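Local coordinates for putative branched-chain amino acid ABC transporter, periplasmic branched-chain amino acid-binding protein (Pseudomonas protegens Pf-5, PDB 4RU0), which probably binds branched-chain amino acids or a related small solute in the periplasm and hands it to an ABC transporter in the inner membrane, at residues I58-Y63 with V336-I341; Y63-E68 with L76-C81; I132-G137 with G330-A335; E299-L304 with L378-N383. All coordinates share one frame; numbering follows the deposited sequence.

Contact 1 (I58-Y63 with V336-I341); sequences IDYLNY and VAVEAI
One methyl group of Val338, CG2, reaches across from its helix and meets both Tyr60 and Leu61 of the facing helix. The nearest ring atom is Tyr60 CE2, 4.0 Å from Val338 CG2; the methyl comes at the ring obliquely, neither squarely over it nor in its plane. Leu61 adds its tip, with CD2 lying 4.2 Å from Val338 CG2. Val338 holds CG1 opposite its own backbone N (chi1 166°), which turns CG2 to the N side of the residue and leaves it to make both touches. A beta-branched residue suits the site, since its side chain is short and stiff. In Tyr60, CG stands anti to the backbone N (chi1 -174°), and the ring is carried out from helix 47-67 far enough for CE2 to meet the valine. The two helices, 47-67 and 325-348, belong to a lobe of the periplasmic binding protein fold, and 47-67 is the crossover helix of a beta-alpha-beta unit. Strand 34-40 of that unit lies beside both: Phe36 touches Leu61 and Ala337. Ile300 of helix 299-309 also touches the Tyr60 ring. Further out, Asp59 accepts hydrogen bonds from Tyr327 OH and Asp315 N, while Glu339 forms salt bridges with Arg342 and Arg371.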
loop_
_atom_site.group_PDB
_atom_site.type_symbol
_atom_site.label_atom_id
_atom_site.label_comp_id
_atom_site.label_asym_id
_atom_site.label_seq_id
_atom_site.Cartn_x
_atom_site.Cartn_y
_atom_site.Cartn_z
ATOM N N ILE A 58 8.309 5.286 -12.993
ATOM C CA ILE A 58 9.282 5.757 -13.944
ATOM C C ILE A 58 9.254 7.279 -14.110
ATOM O O ILE A 58 10.292 7.914 -14.049
ATOM C CB ILE A 58 9.102 5.062 -15.308
ATOM C CG1 ILE A 58 9.436 3.578 -15.193
ATOM C CG2 ILE A 58 10.001 5.688 -16.352
ATOM C CD1 ILE A 58 8.820 2.714 -16.266
ATOM N N ASP A 59 8.069 7.861 -14.254
ATOM C CA ASP A 59 7.989 9.287 -14.504
ATOM C C ASP A 59 8.539 10.050 -13.331
ATOM O O ASP A 59 9.230 11.037 -13.508
ATOM C CB ASP A 59 6.576 9.734 -14.863
ATOM C CG ASP A 59 6.128 9.201 -16.192
ATOM O OD1 ASP A 59 4.920 9.215 -16.490
ATOM O OD2 ASP A 59 6.989 8.755 -16.959
ATOM N N TYR A 60 8.238 9.602 -12.124
ATOM C CA TYR A 60 8.787 10.271 -10.955
ATOM C C TYR A 60 10.310 10.160 -10.894
ATOM O O TYR A 60 10.982 11.088 -10.453
ATOM C CB TYR A 60 8.129 9.842 -9.655
ATOM C CG TYR A 60 8.612 10.652 -8.493
ATOM C CD1 TYR A 60 8.299 11.987 -8.381
ATOM C CD2 TYR A 60 9.409 10.096 -7.527
ATOM C CE1 TYR A 60 8.750 12.741 -7.321
ATOM C CE2 TYR A 60 9.868 10.845 -6.469
ATOM C CZ TYR A 60 9.532 12.168 -6.375
ATOM O OH TYR A 60 9.993 12.910 -5.327
ATOM N N LEU A 61 10.840 9.009 -11.298
ATOM C CA LEU A 61 12.289 8.816 -11.323
ATOM C C LEU A 61 12.910 9.691 -12.409
ATOM O O LEU A 61 13.976 10.283 -12.218
ATOM C CB LEU A 61 12.650 7.345 -11.559
ATOM C CG LEU A 61 12.332 6.333 -10.452
ATOM C CD1 LEU A 61 12.691 4.923 -10.897
ATOM C CD2 LEU A 61 13.054 6.683 -9.165
ATOM N N ASN A 62 12.231 9.762 -13.550
ATOM C CA ASN A 62 12.656 10.612 -14.650
ATOM C C ASN A 62 12.720 12.069 -14.208
ATOM O O ASN A 62 13.708 12.766 -14.449
ATOM C CB ASN A 62 11.703 10.457 -15.837
ATOM C CG ASN A 62 12.434 10.293 -17.154
ATOM O OD1 ASN A 62 13.513 10.854 -17.353
ATOM N ND2 ASN A 62 11.852 9.515 -18.058
ATOM N N TYR A 63 11.652 12.502 -13.542
ATOM C CA TYR A 63 11.533 13.853 -13.009
ATOM C C TYR A 63 12.687 14.213 -12.078
ATOM O O TYR A 63 13.288 15.275 -12.210
ATOM C CB TYR A 63 10.191 14.010 -12.275
ATOM C CG TYR A 63 10.084 15.265 -11.439
ATOM C CD1 TYR A 63 9.693 16.470 -12.007
ATOM C CD2 TYR A 63 10.370 15.243 -10.079
ATOM C CE1 TYR A 63 9.597 17.621 -11.244
ATOM C CE2 TYR A 63 10.278 16.387 -9.312
ATOM C CZ TYR A 63 9.891 17.571 -9.897
ATOM O OH TYR A 63 9.800 18.709 -9.129
ATOM N N VAL A 336 8.873 7.177 -1.737
ATOM C CA VAL A 336 9.292 6.613 -0.459
ATOM C C VAL A 336 10.748 6.168 -0.525
ATOM O O VAL A 336 11.546 6.481 0.355
ATOM C CB VAL A 336 8.399 5.429 -0.053
ATOM C CG1 VAL A 336 9.015 4.649 1.098
ATOM C CG2 VAL A 336 7.022 5.927 0.324
ATOM N N ALA A 337 11.084 5.452 -1.589
ATOM C CA ALA A 337 12.445 4.997 -1.798
ATOM C C ALA A 337 13.388 6.184 -1.979
ATOM O O ALA A 337 14.465 6.224 -1.382
ATOM C CB ALA A 337 12.508 4.071 -2.998
ATOM N N VAL A 338 12.968 7.151 -2.791
ATOM C CA VAL A 338 13.758 8.355 -3.054
ATOM C C VAL A 338 14.073 9.128 -1.772
ATOM O O VAL A 338 15.213 9.538 -1.557
ATOM C CB VAL A 338 13.040 9.288 -4.053
ATOM C CG1 VAL A 338 13.683 10.664 -4.066
ATOM C CG2 VAL A 338 13.053 8.684 -5.445
ATOM N N GLU A 339 13.071 9.311 -0.919
ATOM C CA GLU A 339 13.279 9.998 0.353
ATOM C C GLU A 339 14.155 9.184 1.302
ATOM O O GLU A 339 14.934 9.744 2.076
ATOM C CB GLU A 339 11.939 10.313 1.020
ATOM C CG GLU A 339 11.139 11.383 0.301
ATOM C CD GLU A 339 11.896 12.698 0.179
ATOM O OE1 GLU A 339 12.022 13.199 -0.959
ATOM O OE2 GLU A 339 12.362 13.228 1.214
ATOM N N ALA A 340 14.016 7.862 1.245
ATOM C CA ALA A 340 14.841 6.973 2.054
ATOM C C ALA A 340 16.304 7.125 1.665
ATOM O O ALA A 340 17.180 7.241 2.523
ATOM C CB ALA A 340 14.393 5.527 1.893
ATOM N N ILE A 341 16.552 7.122 0.360
ATOM C CA ILE A 341 17.888 7.325 -0.175
ATOM C C ILE A 341 18.421 8.692 0.239
ATOM O O ILE A 341 19.529 8.803 0.769
ATOM C CB ILE A 341 17.898 7.205 -1.709
ATOM C CG1 ILE A 341 17.615 5.761 -2.124
ATOM C CG2 ILE A 341 19.232 7.682 -2.272
ATOM C CD1 ILE A 341 17.306 5.598 -3.590
#

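Contact 2 (Y63-E68 with L76-C81); sequences YINQVE and LVWQEC
Asn65 grips the backbone of Leu76 with a reciprocal pair of hydrogen bonds. Leu76 N donates to Asn65 OD1 at 2.7 Å, and Asn65 ND2 donates to Leu76 O, also at 2.7 Å. Both bonds lie in the carbonyl plane of the acceptor, on a lone pair, with N-H...O angles of 154°. An asparagine suits the place because its amide offers a donor and an acceptor side by side, matching the N-H and C=O of one strand residue. An alanine here would remove the amide, and both Leu76 N and Leu76 O would probably be left without these partners.

The same amide also lies beside the edge of the Trp78 ring, near the ring's plane, with Asn65 ND2 3.4 Å from Trp78 CZ3; the amide and ring planes are only 17° apart. Trp78 sets CG between its backbone N and carbonyl carbon (chi1 61°), bringing the indole over beside the helix.

Apolar contact is slight: Ile64 CG2 lies 4.1 Å from Leu76 CD2. Helix 47-67 and strand 76-82 are consecutive elements of a beta-alpha-beta unit. Val77 pairs with Gln34 and Phe36 of the parallel strand 34-40, while the backbone N and O of Leu76 bond the side chain of Asn65 in helix 47-67. Farther along the strand, Cys81 is joined by a disulfide to Cys93 of helix 87-97.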
loop_
_atom_site.group_PDB
_atom_site.type_symbol
_atom_site.label_atom_id
_atom_site.label_comp_id
_atom_site.label_asym_id
_atom_site.label_seq_id
_atom_site.Cartn_x
_atom_site.Cartn_y
_atom_site.Cartn_z
ATOM N N TYR A 63 11.652 12.502 -13.542
ATOM C CA TYR A 63 11.533 13.853 -13.009
ATOM C C TYR A 63 12.687 14.213 -12.078
ATOM O O TYR A 63 13.288 15.275 -12.210
ATOM C CB TYR A 63 10.191 14.010 -12.275
ATOM C CG TYR A 63 10.084 15.265 -11.439
ATOM C CD1 TYR A 63 9.693 16.470 -12.007
ATOM C CD2 TYR A 63 10.370 15.243 -10.079
ATOM C CE1 TYR A 63 9.597 17.621 -11.244
ATOM C CE2 TYR A 63 10.278 16.387 -9.312
ATOM C CZ TYR A 63 9.891 17.571 -9.897
ATOM O OH TYR A 63 9.800 18.709 -9.129
ATOM N N ILE A 64 12.990 13.324 -11.137
ATOM C CA ILE A 64 14.053 13.563 -10.161
ATOM C C ILE A 64 15.406 13.791 -10.840
ATOM O O ILE A 64 16.181 14.653 -10.423
ATOM C CB ILE A 64 14.165 12.387 -9.164
ATOM C CG1 ILE A 64 12.941 12.355 -8.249
ATOM C CG2 ILE A 64 15.433 12.493 -8.329
ATOM C CD1 ILE A 64 12.844 13.542 -7.315
ATOM N N ASN A 65 15.676 13.029 -11.895
ATOM C CA ASN A 65 16.936 13.141 -12.621
ATOM C C ASN A 65 17.050 14.445 -13.402
ATOM O O ASN A 65 18.043 15.160 -13.297
ATOM C CB ASN A 65 17.109 11.961 -13.580
ATOM C CG ASN A 65 17.742 10.754 -12.918
ATOM O OD1 ASN A 65 18.386 10.866 -11.874
ATOM N ND2 ASN A 65 17.569 9.591 -13.530
ATOM N N GLN A 66 16.021 14.753 -14.182
ATOM C CA GLN A 66 16.096 15.856 -15.123
ATOM C C GLN A 66 15.804 17.220 -14.489
ATOM O O GLN A 66 16.357 18.232 -14.922
ATOM C CB GLN A 66 15.141 15.596 -16.291
ATOM C CG GLN A 66 15.376 14.251 -16.972
ATOM C CD GLN A 66 14.604 14.099 -18.271
ATOM O OE1 GLN A 66 14.044 15.061 -18.789
ATOM N NE2 GLN A 66 14.575 12.883 -18.804
ATOM N N VAL A 67 14.963 17.250 -13.459
ATOM C CA VAL A 67 14.550 18.519 -12.858
ATOM C C VAL A 67 15.336 18.883 -11.592
ATOM O O VAL A 67 15.614 20.059 -11.351
ATOM C CB VAL A 67 13.047 18.506 -12.530
ATOM C CG1 VAL A 67 12.598 19.858 -11.992
ATOM C CG2 VAL A 67 12.248 18.139 -13.768
ATOM N N GLU A 68 15.699 17.890 -10.783
ATOM C CA GLU A 68 16.502 18.155 -9.588
ATOM C C GLU A 68 17.938 17.656 -9.721
ATOM O O GLU A 68 18.702 17.672 -8.754
ATOM C CB GLU A 68 15.866 17.525 -8.348
ATOM C CG GLU A 68 14.634 18.239 -7.830
ATOM C CD GLU A 68 13.358 17.520 -8.204
ATOM O OE1 GLU A 68 13.321 16.924 -9.302
ATOM O OE2 GLU A 68 12.399 17.541 -7.399
ATOM N N LEU A 76 19.960 8.779 -11.080
ATOM C CA LEU A 76 19.256 7.520 -10.870
ATOM C C LEU A 76 19.217 6.702 -12.154
ATOM O O LEU A 76 18.877 7.217 -13.217
ATOM C CB LEU A 76 17.830 7.778 -10.372
ATOM C CG LEU A 76 17.569 7.925 -8.870
ATOM C CD1 LEU A 76 18.616 8.793 -8.196
ATOM C CD2 LEU A 76 16.182 8.504 -8.639
ATOM N N VAL A 77 19.567 5.425 -12.057
ATOM C CA VAL A 77 19.461 4.537 -13.205
ATOM C C VAL A 77 18.541 3.377 -12.841
ATOM O O VAL A 77 18.600 2.857 -11.728
ATOM C CB VAL A 77 20.853 4.021 -13.665
ATOM C CG1 VAL A 77 21.589 3.350 -12.523
ATOM C CG2 VAL A 77 20.722 3.084 -14.857
ATOM N N TRP A 78 17.673 2.989 -13.768
ATOM C CA TRP A 78 16.732 1.913 -13.501
ATOM C C TRP A 78 16.616 0.951 -14.675
ATOM O O TRP A 78 16.939 1.295 -15.814
ATOM C CB TRP A 78 15.353 2.480 -13.161
ATOM C CG TRP A 78 14.742 3.303 -14.258
ATOM C CD1 TRP A 78 13.945 2.858 -15.276
ATOM C CD2 TRP A 78 14.870 4.717 -14.439
ATOM N NE1 TRP A 78 13.575 3.908 -16.081
ATOM C CE2 TRP A 78 14.128 5.061 -15.589
ATOM C CE3 TRP A 78 15.539 5.728 -13.741
ATOM C CZ2 TRP A 78 14.039 6.369 -16.054
ATOM C CZ3 TRP A 78 15.449 7.027 -14.205
ATOM C CH2 TRP A 78 14.704 7.336 -15.351
ATOM N N GLN A 79 16.152 -0.260 -14.378
ATOM C CA GLN A 79 15.918 -1.271 -15.397
ATOM C C GLN A 79 14.753 -2.156 -14.981
ATOM O O GLN A 79 14.546 -2.408 -13.795
ATOM C CB GLN A 79 17.174 -2.119 -15.633
ATOM C CG GLN A 79 17.088 -3.009 -16.871
ATOM C CD GLN A 79 18.363 -3.790 -17.132
ATOM O OE1 GLN A 79 19.064 -4.191 -16.202
ATOM N NE2 GLN A 79 18.670 -4.009 -18.405
ATOM N N GLU A 80 13.989 -2.619 -15.961
ATOM C CA GLU A 80 12.835 -3.458 -15.693
ATOM C C GLU A 80 13.143 -4.934 -15.885
ATOM O O GLU A 80 13.866 -5.319 -16.804
ATOM C CB GLU A 80 11.668 -3.059 -16.594
ATOM C CG GLU A 80 10.602 -2.242 -15.899
ATOM C CD GLU A 80 9.580 -1.679 -16.866
ATOM O OE1 GLU A 80 8.493 -2.281 -17.013
ATOM O OE2 GLU A 80 9.862 -0.629 -17.477
ATOM N N CYS A 81 12.583 -5.757 -15.008
ATOM C CA CYS A 81 12.632 -7.200 -15.167
ATOM C C CYS A 81 11.203 -7.734 -15.100
ATOM O O CYS A 81 10.447 -7.378 -14.198
ATOM C CB CYS A 81 13.514 -7.839 -14.093
ATOM S SG CYS A 81 13.612 -9.650 -14.160
#

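Contact 3 (I132-G137 with G330-A335); sequences ITLGYG and GLVNAA
Leu134 lies against Asn333 and Val332, joining a tight turn after strand 131-132 to helix 325-348 in the periplasmic binding protein fold. The turn is a type II beta turn from Thr133 to Tyr136. Starting from the backbone, Leu134 CB sits 3.6 Å from Asn333 OD1. Leu134 CG, pointing away from the residue's own N (chi1 -169°), is 4.2 Å from Asn333 OD1. At the tip, Leu134 CD2 does most of the touching: it is 3.5 Å from Asn333 OD1 and meets Val332 CG1 at 3.7 Å. A leucine fits because it is long enough for this one methyl to reach both partners, as its side chain and that of Asn333 slide past each other in opposite directions.

The oxygen that the leucine brushes is also a polar anchor. A water donates a hydrogen bond to Asn333 OD1 at 2.8 Å and accepts one from Leu134 N, so turn and helix are bridged where the side chains make no direct hydrogen bond. Asn333 ND2 has a weak bond to Asn112. Nearby is the ligand pocket: the side chain of Asn333 is about 7 Å from the bound pentaoxaheptadecane, and Gly135 O accepts a hydrogen bond from Trp269, which lines that pocket.

Gly135 has a positive phi (64°), readily adopted by glycine, and at Gly137 a side chain would collide with Thr133 OG1. Thr133 OG1 donates to Tyr136 O at 2.9 Å, from above the carbonyl plane, while Thr133 CB rests 3.3 Å above the plane of the Tyr136 ring, over its centre.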
loop_
_atom_site.group_PDB
_atom_site.type_symbol
_atom_site.label_atom_id
_atom_site.label_comp_id
_atom_site.label_asym_id
_atom_site.label_seq_id
_atom_site.Cartn_x
_atom_site.Cartn_y
_atom_site.Cartn_z
ATOM N N ILE A 132 10.739 -3.385 0.384
ATOM C CA ILE A 132 9.629 -2.475 0.603
ATOM C C ILE A 132 8.361 -3.059 -0.005
ATOM O O ILE A 132 8.307 -3.341 -1.202
ATOM C CB ILE A 132 9.895 -1.087 -0.004
ATOM C CG1 ILE A 132 11.081 -0.415 0.691
ATOM C CG2 ILE A 132 8.664 -0.219 0.103
ATOM C CD1 ILE A 132 11.523 0.877 0.020
ATOM N N THR A 133 7.349 -3.231 0.831
ATOM C CA THR A 133 5.999 -3.558 0.377
ATOM C C THR A 133 5.022 -2.505 0.870
ATOM O O THR A 133 4.629 -2.498 2.011
ATOM C CB THR A 133 5.544 -4.956 0.849
ATOM O OG1 THR A 133 5.543 -5.023 2.271
ATOM C CG2 THR A 133 6.445 -6.010 0.334
ATOM N N LEU A 134 4.574 -1.648 -0.025
ATOM C CA LEU A 134 3.717 -0.551 0.372
ATOM C C LEU A 134 2.282 -1.032 0.437
ATOM O O LEU A 134 1.743 -1.511 -0.530
ATOM C CB LEU A 134 3.868 0.588 -0.628
ATOM C CG LEU A 134 3.294 1.972 -0.382
ATOM C CD1 LEU A 134 3.926 2.633 0.816
ATOM C CD2 LEU A 134 3.517 2.835 -1.608
ATOM N N GLY A 135 1.679 -0.912 1.603
ATOM C CA GLY A 135 0.320 -1.360 1.833
ATOM C C GLY A 135 0.048 -2.846 1.709
ATOM O O GLY A 135 -1.048 -3.248 1.404
ATOM N N TYR A 136 1.047 -3.664 1.943
ATOM C CA TYR A 136 0.890 -5.096 1.827
ATOM C C TYR A 136 2.035 -5.786 2.537
ATOM O O TYR A 136 2.820 -5.137 3.150
ATOM C CB TYR A 136 0.688 -5.538 0.379
ATOM C CG TYR A 136 1.910 -5.633 -0.491
ATOM C CD1 TYR A 136 2.452 -4.521 -1.079
ATOM C CD2 TYR A 136 2.472 -6.848 -0.775
ATOM C CE1 TYR A 136 3.546 -4.618 -1.902
ATOM C CE2 TYR A 136 3.567 -6.954 -1.586
ATOM C CZ TYR A 136 4.100 -5.835 -2.146
ATOM O OH TYR A 136 5.184 -5.960 -2.942
ATOM N N GLY A 137 2.069 -7.101 2.519
ATOM C CA GLY A 137 3.174 -7.833 3.110
ATOM C C GLY A 137 2.937 -8.244 4.553
ATOM O O GLY A 137 1.809 -8.181 5.047
ATOM N N GLY A 330 2.244 4.270 -7.933
ATOM C CA GLY A 330 3.575 4.292 -8.505
ATOM C C GLY A 330 4.348 5.511 -8.036
ATOM O O GLY A 330 5.528 5.418 -7.690
ATOM N N LEU A 331 3.674 6.656 -8.016
ATOM C CA LEU A 331 4.285 7.901 -7.563
ATOM C C LEU A 331 4.699 7.832 -6.096
ATOM O O LEU A 331 5.780 8.277 -5.725
ATOM C CB LEU A 331 3.324 9.073 -7.777
ATOM C CG LEU A 331 2.969 9.409 -9.225
ATOM C CD1 LEU A 331 1.940 10.522 -9.279
ATOM C CD2 LEU A 331 4.219 9.802 -10.004
ATOM N N VAL A 332 3.831 7.266 -5.268
ATOM C CA VAL A 332 4.084 7.207 -3.835
ATOM C C VAL A 332 5.115 6.119 -3.519
ATOM O O VAL A 332 5.972 6.291 -2.648
ATOM C CB VAL A 332 2.772 6.971 -3.051
ATOM C CG1 VAL A 332 3.053 6.536 -1.621
ATOM C CG2 VAL A 332 1.933 8.238 -3.070
ATOM N N ASN A 333 5.039 5.013 -4.250
ATOM C CA ASN A 333 6.010 3.931 -4.124
ATOM C C ASN A 333 7.428 4.420 -4.417
ATOM O O ASN A 333 8.369 4.101 -3.692
ATOM C CB ASN A 333 5.649 2.781 -5.068
ATOM C CG ASN A 333 6.095 1.433 -4.547
ATOM O OD1 ASN A 333 6.144 1.208 -3.337
ATOM N ND2 ASN A 333 6.428 0.526 -5.461
ATOM N N ALA A 334 7.567 5.211 -5.477
ATOM C CA ALA A 334 8.865 5.712 -5.905
ATOM C C ALA A 334 9.397 6.790 -4.966
ATOM O O ALA A 334 10.598 6.867 -4.718
ATOM C CB ALA A 334 8.779 6.249 -7.325
ATOM N N ALA A 335 8.499 7.619 -4.445
ATOM C CA ALA A 335 8.897 8.733 -3.595
ATOM C C ALA A 335 9.457 8.251 -2.258
ATOM O O ALA A 335 10.396 8.843 -1.714
ATOM C CB ALA A 335 7.723 9.664 -3.366
HETATM O O HOH W 1 5.234 -1.447 -3.135
#

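Contact 4 (E299-L304 with L378-N383); sequences EIHKRL and LGLMQN
Leu380 pushes a single methyl, CD2, between Ile300 and His301 on the first turn of helix 299-309. The contact joins that helix to the loop between helix 369-375 and strand 384-385 within the periplasmic binding protein fold. At the start of the segment, Leu378 still packs back on Asp369 and Leu372. Gly379 follows, and then the chain presents Leu380. Because its CG lies opposite the backbone N (chi1 -173°), the side chain is carried toward the helix, crossing Ile300 and His301 at about a right angle. Leu380 CD2 lies 4.0 Å from Ile300 CG2 and 3.6 Å from His301 NE2. The imidazole receives the methyl at its edge, near the ring plane, while Phe322 packs edge-to-face with the same ring. Leucine suits the position because a long apolar side chain can bring one methyl to both an aliphatic and an imidazole neighbour. Met381, a selenomethionine, turns to helix 325-348, where its CE meets Ala335 CB at 3.5 Å. Gln382 then hydrogen-bonds through NE2 to Ala396 O.

Within helix 299-309, Arg303 NH2 makes a salt bridge to Glu299 OE2, one turn earlier, at 2.9 Å; the oxygen lies in the guanidinium plane but is approached from above the plane of its carboxylate. The same NH2 also bonds to Asp374 O. Since no hydrogen bond crosses between 299-304 and 378-383, their mutual hold depends on the fit of Leu380, and directional bonding comes from neighbours such as Asp374 and from the backbone pairing of Ile300 with Gly376.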
loop_
_atom_site.group_PDB
_atom_site.type_symbol
_atom_site.label_atom_id
_atom_site.label_comp_id
_atom_site.label_asym_id
_atom_site.label_seq_id
_atom_site.Cartn_x
_atom_site.Cartn_y
_atom_site.Cartn_z
ATOM N N GLU A 299 -0.071 18.943 -6.529
ATOM C CA GLU A 299 1.042 19.789 -6.944
ATOM C C GLU A 299 2.058 19.030 -7.791
ATOM O O GLU A 299 2.456 19.501 -8.860
ATOM C CB GLU A 299 1.742 20.401 -5.732
ATOM C CG GLU A 299 2.888 21.331 -6.115
ATOM C CD GLU A 299 3.553 21.978 -4.920
ATOM O OE1 GLU A 299 3.304 21.532 -3.778
ATOM O OE2 GLU A 299 4.328 22.940 -5.126
ATOM N N ILE A 300 2.467 17.856 -7.311
ATOM C CA ILE A 300 3.461 17.040 -8.006
ATOM C C ILE A 300 2.974 16.651 -9.403
ATOM O O ILE A 300 3.761 16.617 -10.350
ATOM C CB ILE A 300 3.816 15.759 -7.196
ATOM C CG1 ILE A 300 4.878 14.924 -7.919
ATOM C CG2 ILE A 300 2.577 14.920 -6.914
ATOM C CD1 ILE A 300 6.228 15.609 -8.035
ATOM N N HIS A 301 1.675 16.389 -9.529
ATOM C CA HIS A 301 1.080 15.974 -10.796
ATOM C C HIS A 301 1.231 17.030 -11.883
ATOM O O HIS A 301 1.394 16.703 -13.062
ATOM C CB HIS A 301 -0.401 15.650 -10.608
ATOM C CG HIS A 301 -0.653 14.316 -9.977
ATOM N ND1 HIS A 301 -0.981 13.198 -10.712
ATOM C CD2 HIS A 301 -0.629 13.923 -8.683
ATOM C CE1 HIS A 301 -1.147 12.171 -9.899
ATOM N NE2 HIS A 301 -0.940 12.585 -8.661
ATOM N N LYS A 302 1.170 18.296 -11.488
ATOM C CA LYS A 302 1.269 19.379 -12.454
ATOM C C LYS A 302 2.712 19.593 -12.897
ATOM O O LYS A 302 2.959 19.977 -14.040
ATOM C CB LYS A 302 0.678 20.662 -11.873
ATOM C CG LYS A 302 -0.844 20.661 -11.874
ATOM C CD LYS A 302 -1.418 21.811 -11.070
ATOM C CE LYS A 302 -2.904 21.980 -11.346
ATOM N NZ LYS A 302 -3.669 20.718 -11.143
ATOM N N ARG A 303 3.662 19.333 -12.003
ATOM C CA ARG A 303 5.076 19.361 -12.374
ATOM C C ARG A 303 5.361 18.275 -13.402
ATOM O O ARG A 303 6.150 18.470 -14.326
ATOM C CB ARG A 303 5.978 19.168 -11.156
ATOM C CG ARG A 303 5.741 20.141 -10.027
ATOM C CD ARG A 303 6.739 19.912 -8.905
ATOM N NE ARG A 303 6.381 20.649 -7.698
ATOM C CZ ARG A 303 7.074 20.608 -6.564
ATOM N NH1 ARG A 303 8.166 19.865 -6.478
ATOM N NH2 ARG A 303 6.672 21.313 -5.515
ATOM N N LEU A 304 4.717 17.126 -13.222
ATOM C CA LEU A 304 4.858 16.006 -14.143
ATOM C C LEU A 304 4.372 16.398 -15.532
ATOM O O LEU A 304 5.057 16.163 -16.529
ATOM C CB LEU A 304 4.087 14.782 -13.634
ATOM C CG LEU A 304 4.853 13.704 -12.857
ATOM C CD1 LEU A 304 5.584 14.288 -11.653
ATOM C CD2 LEU A 304 3.908 12.585 -12.429
ATOM N N LEU A 378 1.419 16.812 -0.764
ATOM C CA LEU A 378 0.627 17.172 0.412
ATOM C C LEU A 378 -0.690 16.399 0.522
ATOM O O LEU A 378 -0.973 15.790 1.558
ATOM C CB LEU A 378 0.347 18.672 0.423
ATOM C CG LEU A 378 -0.165 19.191 1.766
ATOM C CD1 LEU A 378 0.769 18.766 2.893
ATOM C CD2 LEU A 378 -0.325 20.700 1.737
ATOM N N GLY A 379 -1.493 16.404 -0.536
ATOM C CA GLY A 379 -2.744 15.663 -0.499
ATOM C C GLY A 379 -2.625 14.202 -0.907
ATOM O O GLY A 379 -3.567 13.420 -0.734
ATOM N N LEU A 380 -1.464 13.830 -1.444
ATOM C CA LEU A 380 -1.289 12.526 -2.074
ATOM C C LEU A 380 -0.706 11.477 -1.128
ATOM O O LEU A 380 -1.101 10.310 -1.157
ATOM C CB LEU A 380 -0.397 12.669 -3.310
ATOM C CG LEU A 380 -0.228 11.452 -4.216
ATOM C CD1 LEU A 380 -1.577 10.844 -4.570
ATOM C CD2 LEU A 380 0.524 11.851 -5.475
HETATM N N MSE A 381 0.233 11.899 -0.291
HETATM C CA MSE A 381 0.918 10.989 0.618
HETATM C C MSE A 381 0.867 11.516 2.047
HETATM O O MSE A 381 0.962 12.720 2.275
HETATM C CB MSE A 381 2.368 10.792 0.176
HETATM C CG MSE A 381 3.212 9.949 1.122
HETATM SE SE MSE A 381 5.107 10.013 0.646
HETATM C CE MSE A 381 4.903 9.637 -1.246
ATOM N N GLN A 382 0.713 10.611 3.008
ATOM C CA GLN A 382 0.657 10.995 4.414
ATOM C C GLN A 382 2.045 11.266 4.987
ATOM O O GLN A 382 3.056 11.062 4.314
ATOM C CB GLN A 382 -0.038 9.902 5.228
ATOM C CG GLN A 382 0.712 8.583 5.256
ATOM C CD GLN A 382 -0.138 7.439 5.775
ATOM O OE1 GLN A 382 -0.146 7.146 6.971
ATOM N NE2 GLN A 382 -0.856 6.782 4.871
ATOM N N ASN A 383 2.087 11.733 6.230
ATOM C CA ASN A 383 3.342 11.842 6.964
ATOM C C ASN A 383 3.938 10.462 7.226
ATOM O O ASN A 383 3.213 9.476 7.367
ATOM C CB ASN A 383 3.139 12.578 8.294
ATOM C CG ASN A 383 2.883 14.066 8.110
ATOM O OD1 ASN A 383 2.520 14.520 7.025
ATOM N ND2 ASN A 383 3.076 14.835 9.178
#

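From the N terminus, helix 47-67 opens contact 1 and, from its end, contact 2, which closes almost at once on strand 76-82. Contact 3 opens at 132-137 and closes on helix 325-348 just before contact 1 closes on the same helix, so contacts 2 and 3 both nest inside contact 1, in series with each other. Contact 4 opens at 299-304, within the loops of contacts 1 and 3, and closes beyond them at 378-383; it therefore crosses both. Helix 325-348 is shared by contacts 1 and 3 and is touched by residues of contact 4: Leu331 meets His301 and Leu304. The contacts join the first beta-alpha-beta unit, a turn near the ligand pocket and later helices.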